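Long-range contacts in pectinesterase (Sitophilus oryzae, PDB 4PMH), which hydrolyses the methyl esters of pectin to give de-esterified polygalacturonate and methanol, and probably plays an important part in digesting plant cell walls: residues S31-S36 with A158-N163; Q189-R194 with Y215-Y220. All blocks are in the same frame, centred on the assembly; numbering follows the deposited sequence.

Interaction 1 (S31-S36 with A158-N163); sequences SPPSIS and AVQIVN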
ATOM      1  N   SER A  31       5.637   9.968 -16.372  1.00 26.54           N
ATOM      2  CA  SER A  31       4.599   9.652 -17.339  1.00 29.78           C
ATOM      3  C   SER A  31       4.516   8.122 -17.466  1.00 28.80           C
ATOM      4  O   SER A  31       5.323   7.501 -18.171  1.00 29.26           O
ATOM      5  CB  SER A  31       4.934  10.312 -18.652  1.00 31.25           C
ATOM      6  OG  SER A  31       6.319  10.215 -18.926  1.00 36.01           O
ATOM      7  N   PRO A  32       3.575   7.512 -16.725  1.00 29.14           N
ATOM      8  CA  PRO A  32       3.486   6.051 -16.640  1.00 30.01           C
ATOM      9  C   PRO A  32       3.162   5.416 -17.991  1.00 31.18           C
ATOM     10  O   PRO A  32       2.265   5.890 -18.685  1.00 31.50           O
ATOM     11  CB  PRO A  32       2.341   5.818 -15.658  1.00 28.65           C
ATOM     12  CG  PRO A  32       2.199   7.097 -14.902  1.00 29.41           C
ATOM     13  CD  PRO A  32       2.569   8.170 -15.875  1.00 28.82           C
ATOM     14  N   PRO A  33       3.910   4.374 -18.379  1.00 31.39           N
ATOM     15  CA  PRO A  33       3.529   3.723 -19.626  1.00 32.78           C
ATOM     16  C   PRO A  33       2.204   2.970 -19.510  1.00 32.73           C
ATOM     17  O   PRO A  33       1.836   2.525 -18.420  1.00 32.77           O
ATOM     18  CB  PRO A  33       4.705   2.806 -19.943  1.00 33.02           C
ATOM     19  CG  PRO A  33       5.548   2.740 -18.709  1.00 32.10           C
ATOM     20  CD  PRO A  33       5.186   3.885 -17.829  1.00 31.58           C
ATOM     21  N   SER A  34       1.483   2.876 -20.625  1.00 34.64           N
ATOM     22  CA  SER A  34       0.278   2.039 -20.717  1.00 34.99           C
ATOM     23  C   SER A  34       0.624   0.627 -20.307  1.00 32.21           C
ATOM     24  O   SER A  34       1.679   0.138 -20.671  1.00 29.15           O
ATOM     25  CB  SER A  34      -0.204   1.962 -22.159  1.00 37.46           C
ATOM     26  OG  SER A  34       0.799   1.323 -22.960  1.00 38.14           O
ATOM     27  N   ILE A  35      -0.248  -0.033 -19.560  1.00 31.86           N
ATOM     28  CA  ILE A  35      -0.029  -1.438 -19.282  1.00 32.17           C
ATOM     29  C   ILE A  35      -0.583  -2.145 -20.497  1.00 32.47           C
ATOM     30  O   ILE A  35      -1.692  -1.854 -20.946  1.00 33.72           O
ATOM     31  CB  ILE A  35      -0.704  -1.937 -17.989  1.00 34.13           C
ATOM     32  CG1 ILE A  35      -0.006  -1.350 -16.762  1.00 34.64           C
ATOM     33  CG2 ILE A  35      -0.613  -3.451 -17.883  1.00 33.42           C
ATOM     34  CD1 ILE A  35      -0.224   0.128 -16.591  1.00 36.36           C
ATOM     35  N   SER A  36       0.219  -3.031 -21.057  1.00 32.41           N
ATOM     36  CA  SER A  36      -0.150  -3.732 -22.259  1.00 33.95           C
ATOM     37  C   SER A  36       0.501  -5.090 -22.167  1.00 34.83           C
ATOM     38  O   SER A  36       1.619  -5.285 -22.659  1.00 37.79           O
ATOM     39  CB  SER A  36       0.309  -2.953 -23.500  1.00 34.43           C
ATOM     40  OG  SER A  36      -0.119  -3.587 -24.697  1.00 36.07           O
ATOM     41  N   ALA A 158      10.064   0.554 -11.904  1.00 12.22           N
ATOM     42  CA  ALA A 158       9.463   0.252 -13.210  1.00 12.43           C
ATOM     43  C   ALA A 158       8.700  -1.079 -13.307  1.00 11.52           C
ATOM     44  O   ALA A 158       8.381  -1.551 -14.409  1.00 10.44           O
ATOM     45  CB  ALA A 158      10.548   0.290 -14.289  1.00 13.05           C
ATOM     46  N   VAL A 159       8.422  -1.692 -12.160  1.00 11.18           N
ATOM     47  CA  VAL A 159       7.665  -2.908 -12.135  1.00 11.42           C
ATOM     48  C   VAL A 159       6.185  -2.609 -12.334  1.00 10.88           C
ATOM     49  O   VAL A 159       5.645  -1.669 -11.734  1.00 10.42           O
ATOM     50  CB  VAL A 159       7.837  -3.650 -10.784  1.00 11.69           C
ATOM     51  CG1 VAL A 159       6.913  -4.839 -10.723  1.00 12.06           C
ATOM     52  CG2 VAL A 159       9.275  -4.080 -10.614  1.00 11.73           C
ATOM     53  N   GLN A 160       5.545  -3.440 -13.155  1.00 10.66           N
ATOM     54  CA  GLN A 160       4.112  -3.440 -13.342  1.00 11.27           C
ATOM     55  C   GLN A 160       3.540  -4.758 -12.766  1.00 11.77           C
ATOM     56  O   GLN A 160       4.059  -5.849 -13.053  1.00 11.84           O
ATOM     57  CB  GLN A 160       3.765  -3.311 -14.840  1.00 11.70           C
ATOM     58  CG  GLN A 160       4.274  -2.026 -15.495  1.00 11.72           C
ATOM     59  CD  GLN A 160       3.910  -1.929 -16.972  1.00 12.02           C
ATOM     60  OE1 GLN A 160       3.605  -2.938 -17.620  1.00 12.68           O
ATOM     61  NE2 GLN A 160       3.979  -0.728 -17.518  1.00 12.52           N
ATOM     62  N   ILE A 161       2.500  -4.648 -11.933  1.00 12.16           N
ATOM     63  CA  ILE A 161       1.821  -5.807 -11.359  1.00 12.53           C
ATOM     64  C   ILE A 161       0.382  -5.728 -11.837  1.00 12.74           C
ATOM     65  O   ILE A 161      -0.283  -4.722 -11.606  1.00 12.54           O
ATOM     66  CB  ILE A 161       1.855  -5.794  -9.805  1.00 13.21           C
ATOM     67  CG1 ILE A 161       3.281  -5.844  -9.276  1.00 13.59           C
ATOM     68  CG2 ILE A 161       1.086  -6.988  -9.266  1.00 13.57           C
ATOM     69  CD1 ILE A 161       3.371  -5.650  -7.759  1.00 14.54           C
ATOM     70  N   VAL A 162      -0.096  -6.769 -12.510  1.00 12.42           N
ATOM     71  CA  VAL A 162      -1.341  -6.672 -13.276  1.00 12.25           C
ATOM     72  C   VAL A 162      -2.168  -7.934 -13.125  1.00 12.11           C
ATOM     73  O   VAL A 162      -1.616  -9.030 -13.148  1.00 11.70           O
ATOM     74  CB  VAL A 162      -1.025  -6.492 -14.771  1.00 12.56           C
ATOM     75  CG1 VAL A 162      -2.295  -6.278 -15.589  1.00 12.94           C
ATOM     76  CG2 VAL A 162      -0.036  -5.360 -14.958  1.00 13.05           C
ATOM     77  N   ASN A 163      -3.484  -7.776 -12.981  1.00 12.23           N
ATOM     78  CA  ASN A 163      -4.417  -8.898 -13.083  1.00 12.40           C
ATOM     79  C   ASN A 163      -4.064 -10.091 -12.174  1.00 12.16           C
ATOM     80  O   ASN A 163      -3.983 -11.223 -12.604  1.00 12.01           O
ATOM     81  CB  ASN A 163      -4.528  -9.354 -14.550  1.00 13.54           C
ATOM     82  CG  ASN A 163      -5.711 -10.285 -14.788  1.00 14.74           C
ATOM     83  OD1 ASN A 163      -6.754 -10.137 -14.163  1.00 17.23           O
ATOM     84  ND2 ASN A 163      -5.555 -11.229 -15.697  1.00 16.02           N
TER
HETATM   85  O   HOH W   1       3.120  -3.060 -20.256  1.00 17.24           O
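The contact of Pro-33 and Ile-35 with Gln-160 and Val-162 is a small van der Waals patch, supplemented by one water bridge, in which a loop lies over the outside of a beta-helix strand. It illustrates how an irregular segment can be laid on the wall of the right-handed parallel beta-helix characteristic of the pectinesterase family. The loop leads from helix 23-27 to strand 42-44, and Gln-160 and Val-162 rise toward it from strand 160-162, whereas Ile-161 between them turns to the interior and meets Phe-152 and Val-154.

Ile-35 divides its branches between two partners. With chi1 at -70°, Ile-35 CG2, anti to the backbone N, reaches Val-162 CG2 at 3.5 Å; CG1, beside the backbone N, runs alongside the amide of Gln-160, with Ile-35 CG1 4.0 Å from Gln-160 CD. Pro-33 brings its ring to the nitrogen end of the same amide, its CG 4.0 Å from NE2 of Gln-160.

Beyond CG the Gln-160 chain is extended, which lifts the amide to the level of the loop. A water there accepts from Ser-36 N at 3.0 Å and donates to Gln-160 OE1 at 2.7 Å. The same OE1 is hydrogen-bonded to Thr-90 OG1, and NE2 to Gln-189 OE1, so that bonds at both ends fix the rotation of the amide. Gln-160 can therefore carry apolar neighbours against its amide while its buried polar atoms remain satisfied; between these two segments the hydrogen-bonded link runs through a water, while Gln-189 bridges Gln-160 to Pro-33.

Interaction 2 (Q189-R194 with Y215-Y220); sequences QIHNAR and YYTNTY
Ile-190 lays its CD1 over one face of the Tyr-216 ring, 3.6 Å from the centroid and 19° off the ring normal, a CH-pi contact; the His-191 ring instead receives Thr-217 OG1 and Asn-218 OD1 at its edge, with Asn-192 CB over one face. These pairs belong to successive coils of the parallel beta-helix, whose strands 188-191 and 213-217 run parallel and in register. Ile-190 and Tyr-216 lie side by side in the interior, where Tyr-216 also stacks on Phe-236. With an alanine here the ring is gone, and Ile-190 would probably lose the surface beneath its CD1 and Phe-236 its stacking partner.

Across the sheet, Ile-190 N donates to Tyr-215 O at 2.8 Å, and Ile-190 O accepts from Thr-217 N. On the face bearing His-191, its ND1 and Thr-217 OG1 share a bent hydrogen bond of 2.7 Å, with an angle of 139°. Both segments then turn at an asparagine in left-handed conformation, Asn-192 and Asn-218 falling at the same level of the corner; the Asn-192 side chain touches Asn-163, while that of Asn-218 lies beside His-191.

Past this corner the hydroxyl of Thr-219 bridges the two segments. Thr-219 OG1, set beside its own backbone N by chi1 of -72°, accepts from Ala-193 N at 3.2 Å and donates to Thr-217 O at 2.8 Å, approaching from above that carbonyl's plane.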
ATOM      1  N   GLN A 189       3.658   0.364 -10.957  1.00 13.44           N
ATOM      2  CA  GLN A 189       2.302   0.460 -11.434  1.00 13.89           C
ATOM      3  C   GLN A 189       1.582  -0.819 -11.036  1.00 13.51           C
ATOM      4  O   GLN A 189       2.074  -1.917 -11.305  1.00 13.34           O
ATOM      5  CB  GLN A 189       2.288   0.610 -12.955  1.00 14.56           C
ATOM      6  CG  GLN A 189       3.023   1.820 -13.488  1.00 14.64           C
ATOM      7  CD  GLN A 189       3.125   1.785 -15.004  1.00 15.43           C
ATOM      8  OE1 GLN A 189       4.145   1.395 -15.555  1.00 15.81           O
ATOM      9  NE2 GLN A 189       2.054   2.156 -15.683  1.00 15.95           N
ATOM     10  N   ILE A 190       0.437  -0.676 -10.380  1.00 13.26           N
ATOM     11  CA  ILE A 190      -0.388  -1.817  -9.967  1.00 13.04           C
ATOM     12  C   ILE A 190      -1.752  -1.644 -10.623  1.00 13.24           C
ATOM     13  O   ILE A 190      -2.436  -0.645 -10.380  1.00 13.51           O
ATOM     14  CB  ILE A 190      -0.589  -1.842  -8.442  1.00 13.14           C
ATOM     15  CG1 ILE A 190       0.735  -1.897  -7.704  1.00 14.31           C
ATOM     16  CG2 ILE A 190      -1.458  -3.022  -8.041  1.00 12.90           C
ATOM     17  CD1 ILE A 190       1.481  -0.591  -7.667  1.00 14.81           C
ATOM     18  N   HIS A 191      -2.153  -2.579 -11.479  1.00 13.86           N
ATOM     19  CA  HIS A 191      -3.342  -2.378 -12.293  1.00 14.57           C
ATOM     20  C   HIS A 191      -4.224  -3.612 -12.290  1.00 14.83           C
ATOM     21  O   HIS A 191      -3.753  -4.708 -12.580  1.00 13.02           O
ATOM     22  CB  HIS A 191      -2.937  -2.003 -13.708  1.00 15.81           C
ATOM     23  CG  HIS A 191      -4.085  -1.824 -14.651  1.00 17.51           C
ATOM     24  ND1 HIS A 191      -5.076  -0.887 -14.453  1.00 18.89           N
ATOM     25  CD2 HIS A 191      -4.365  -2.419 -15.836  1.00 18.44           C
ATOM     26  CE1 HIS A 191      -5.938  -0.941 -15.455  1.00 19.39           C
ATOM     27  NE2 HIS A 191      -5.528  -1.859 -16.311  1.00 19.26           N
ATOM     28  N   ASN A 192      -5.501  -3.436 -11.959  1.00 14.27           N
ATOM     29  CA  ASN A 192      -6.453  -4.536 -11.997  1.00 15.25           C
ATOM     30  C   ASN A 192      -6.035  -5.677 -11.062  1.00 14.60           C
ATOM     31  O   ASN A 192      -6.004  -6.829 -11.443  1.00 14.36           O
ATOM     32  CB  ASN A 192      -6.644  -5.041 -13.436  1.00 16.89           C
ATOM     33  CG  ASN A 192      -7.840  -5.978 -13.576  1.00 20.08           C
ATOM     34  OD1 ASN A 192      -8.885  -5.795 -12.929  1.00 22.31           O
ATOM     35  ND2 ASN A 192      -7.690  -6.999 -14.415  1.00 21.30           N
ATOM     36  N   ALA A 193      -5.727  -5.335  -9.825  1.00 14.35           N
ATOM     37  CA  ALA A 193      -5.234  -6.302  -8.869  1.00 13.66           C
ATOM     38  C   ALA A 193      -6.101  -6.307  -7.641  1.00 13.88           C
ATOM     39  O   ALA A 193      -6.966  -5.430  -7.457  1.00 13.24           O
ATOM     40  CB  ALA A 193      -3.786  -5.971  -8.499  1.00 14.03           C
ATOM     41  N   ARG A 194      -5.877  -7.317  -6.804  1.00 13.30           N
ATOM     42  CA  ARG A 194      -6.595  -7.484  -5.558  1.00 14.12           C
ATOM     43  C   ARG A 194      -5.531  -7.727  -4.472  1.00 13.18           C
ATOM     44  O   ARG A 194      -4.716  -8.639  -4.599  1.00 12.34           O
ATOM     45  CB  ARG A 194      -7.564  -8.688  -5.667  1.00 15.63           C
ATOM     46  CG  ARG A 194      -8.624  -8.600  -6.779  1.00 17.06           C
ATOM     47  CD  ARG A 194      -9.497  -9.856  -6.920  1.00 18.06           C
ATOM     48  NE  ARG A 194     -10.173 -10.227  -5.671  1.00 19.76           N
ATOM     49  CZ  ARG A 194      -9.916 -11.308  -4.915  1.00 22.29           C
ATOM     50  NH1 ARG A 194      -8.998 -12.218  -5.246  1.00 22.81           N
ATOM     51  NH2 ARG A 194     -10.607 -11.491  -3.788  1.00 24.32           N
ATOM     52  N   TYR A 215       1.487   3.957  -8.773  1.00 14.14           N
ATOM     53  CA  TYR A 215       0.220   4.271  -9.392  1.00 15.32           C
ATOM     54  C   TYR A 215      -0.630   3.016  -9.409  1.00 14.74           C
ATOM     55  O   TYR A 215      -0.310   2.038 -10.125  1.00 14.75           O
ATOM     56  CB  TYR A 215       0.431   4.749 -10.825  1.00 17.36           C
ATOM     57  CG  TYR A 215      -0.686   5.590 -11.416  1.00 20.27           C
ATOM     58  CD1 TYR A 215      -1.990   5.523 -10.958  1.00 21.93           C
ATOM     59  CD2 TYR A 215      -0.420   6.451 -12.468  1.00 24.05           C
ATOM     60  CE1 TYR A 215      -2.996   6.309 -11.510  1.00 22.65           C
ATOM     61  CE2 TYR A 215      -1.420   7.228 -13.034  1.00 27.06           C
ATOM     62  CZ  TYR A 215      -2.712   7.143 -12.541  1.00 25.69           C
ATOM     63  OH  TYR A 215      -3.713   7.919 -13.098  1.00 29.43           O
ATOM     64  N   TYR A 216      -1.692   3.066  -8.622  1.00 13.62           N
ATOM     65  CA  TYR A 216      -2.687   2.018  -8.496  1.00 13.27           C
ATOM     66  C   TYR A 216      -3.933   2.387  -9.289  1.00 13.08           C
ATOM     67  O   TYR A 216      -4.521   3.402  -9.056  1.00 12.58           O
ATOM     68  CB  TYR A 216      -3.080   1.862  -7.033  1.00 13.35           C
ATOM     69  CG  TYR A 216      -1.939   1.400  -6.178  1.00 13.95           C
ATOM     70  CD1 TYR A 216      -0.917   2.274  -5.793  1.00 14.48           C
ATOM     71  CD2 TYR A 216      -1.857   0.076  -5.777  1.00 14.42           C
ATOM     72  CE1 TYR A 216       0.156   1.826  -5.018  1.00 15.09           C
ATOM     73  CE2 TYR A 216      -0.811  -0.374  -5.015  1.00 14.82           C
ATOM     74  CZ  TYR A 216       0.197   0.498  -4.641  1.00 15.09           C
ATOM     75  OH  TYR A 216       1.225   0.002  -3.884  1.00 16.51           O
ATOM     76  N   THR A 217      -4.330   1.529 -10.214  1.00 13.64           N
ATOM     77  CA  THR A 217      -5.532   1.720 -11.004  1.00 14.07           C
ATOM     78  C   THR A 217      -6.374   0.465 -10.961  1.00 14.16           C
ATOM     79  O   THR A 217      -5.838  -0.644 -11.003  1.00 13.63           O
ATOM     80  CB  THR A 217      -5.192   2.027 -12.478  1.00 14.41           C
ATOM     81  OG1 THR A 217      -4.158   1.150 -12.921  1.00 15.17           O
ATOM     82  CG2 THR A 217      -4.711   3.441 -12.611  1.00 14.72           C
ATOM     83  N   ASN A 218      -7.691   0.650 -10.864  1.00 14.07           N
ATOM     84  CA  ASN A 218      -8.644  -0.437 -10.913  1.00 14.86           C
ATOM     85  C   ASN A 218      -8.307  -1.574  -9.976  1.00 13.63           C
ATOM     86  O   ASN A 218      -8.402  -2.713 -10.332  1.00 13.19           O
ATOM     87  CB  ASN A 218      -8.791  -0.925 -12.348  1.00 17.12           C
ATOM     88  CG  ASN A 218      -9.183   0.193 -13.288  1.00 20.30           C
ATOM     89  OD1 ASN A 218      -8.373   1.055 -13.628  1.00 24.42           O
ATOM     90  ND2 ASN A 218     -10.437   0.211 -13.679  1.00 23.91           N
ATOM     91  N   THR A 219      -7.950  -1.231  -8.751  1.00 13.29           N
ATOM     92  CA  THR A 219      -7.417  -2.188  -7.815  1.00 13.29           C
ATOM     93  C   THR A 219      -8.235  -2.193  -6.513  1.00 13.72           C
ATOM     94  O   THR A 219      -8.696  -1.139  -6.026  1.00 14.38           O
ATOM     95  CB  THR A 219      -5.910  -1.904  -7.620  1.00 13.02           C
ATOM     96  OG1 THR A 219      -5.214  -2.297  -8.814  1.00 12.52           O
ATOM     97  CG2 THR A 219      -5.322  -2.654  -6.414  1.00 12.83           C
ATOM     98  N   TYR A 220      -8.408  -3.407  -5.988  1.00 13.37           N
ATOM     99  CA  TYR A 220      -9.192  -3.715  -4.804  1.00 13.54           C
ATOM    100  C   TYR A 220      -8.240  -4.036  -3.643  1.00 13.11           C
ATOM    101  O   TYR A 220      -7.372  -4.911  -3.757  1.00 12.90           O
ATOM    102  CB  TYR A 220     -10.088  -4.946  -5.073  1.00 14.03           C
ATOM    103  CG  TYR A 220     -10.853  -5.434  -3.859  1.00 14.54           C
ATOM    104  CD1 TYR A 220     -12.081  -4.860  -3.505  1.00 15.13           C
ATOM    105  CD2 TYR A 220     -10.348  -6.454  -3.047  1.00 14.82           C
ATOM    106  CE1 TYR A 220     -12.787  -5.305  -2.396  1.00 14.85           C
ATOM    107  CE2 TYR A 220     -11.049  -6.896  -1.922  1.00 15.00           C
ATOM    108  CZ  TYR A 220     -12.261  -6.325  -1.604  1.00 14.40           C
ATOM    109  OH  TYR A 220     -12.944  -6.740  -0.484  1.00 14.17           O
TER
HETATM  110  O   HOH W   2      -9.474  -5.515  -9.209  1.00 25.65           O

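Overall arrangement
From the N terminus, the chain first passes through 31-36, and interaction 1 closes a loop of 121 residues when 158-163 comes up beside it. Interaction 2 opens only afterwards and encloses 20 residues between its segments; paired residues lie 26 apart, one coil of the beta-helix. The two are in series, and neither nests within nor crosses the other. Their centres are about 10 Å apart. Strands 160-162 and 188-191 are neighbours in the same sheet, and Gln-189 joins the contacts: its NE2 is hydrogen-bonded to Pro-33 O, and its backbone O probably to Ile-161 N. Interaction 1 thus ties the N-terminal region to the outer wall, and interaction 2 joins two adjacent coils from that sheet, round the corner, to the start of the next.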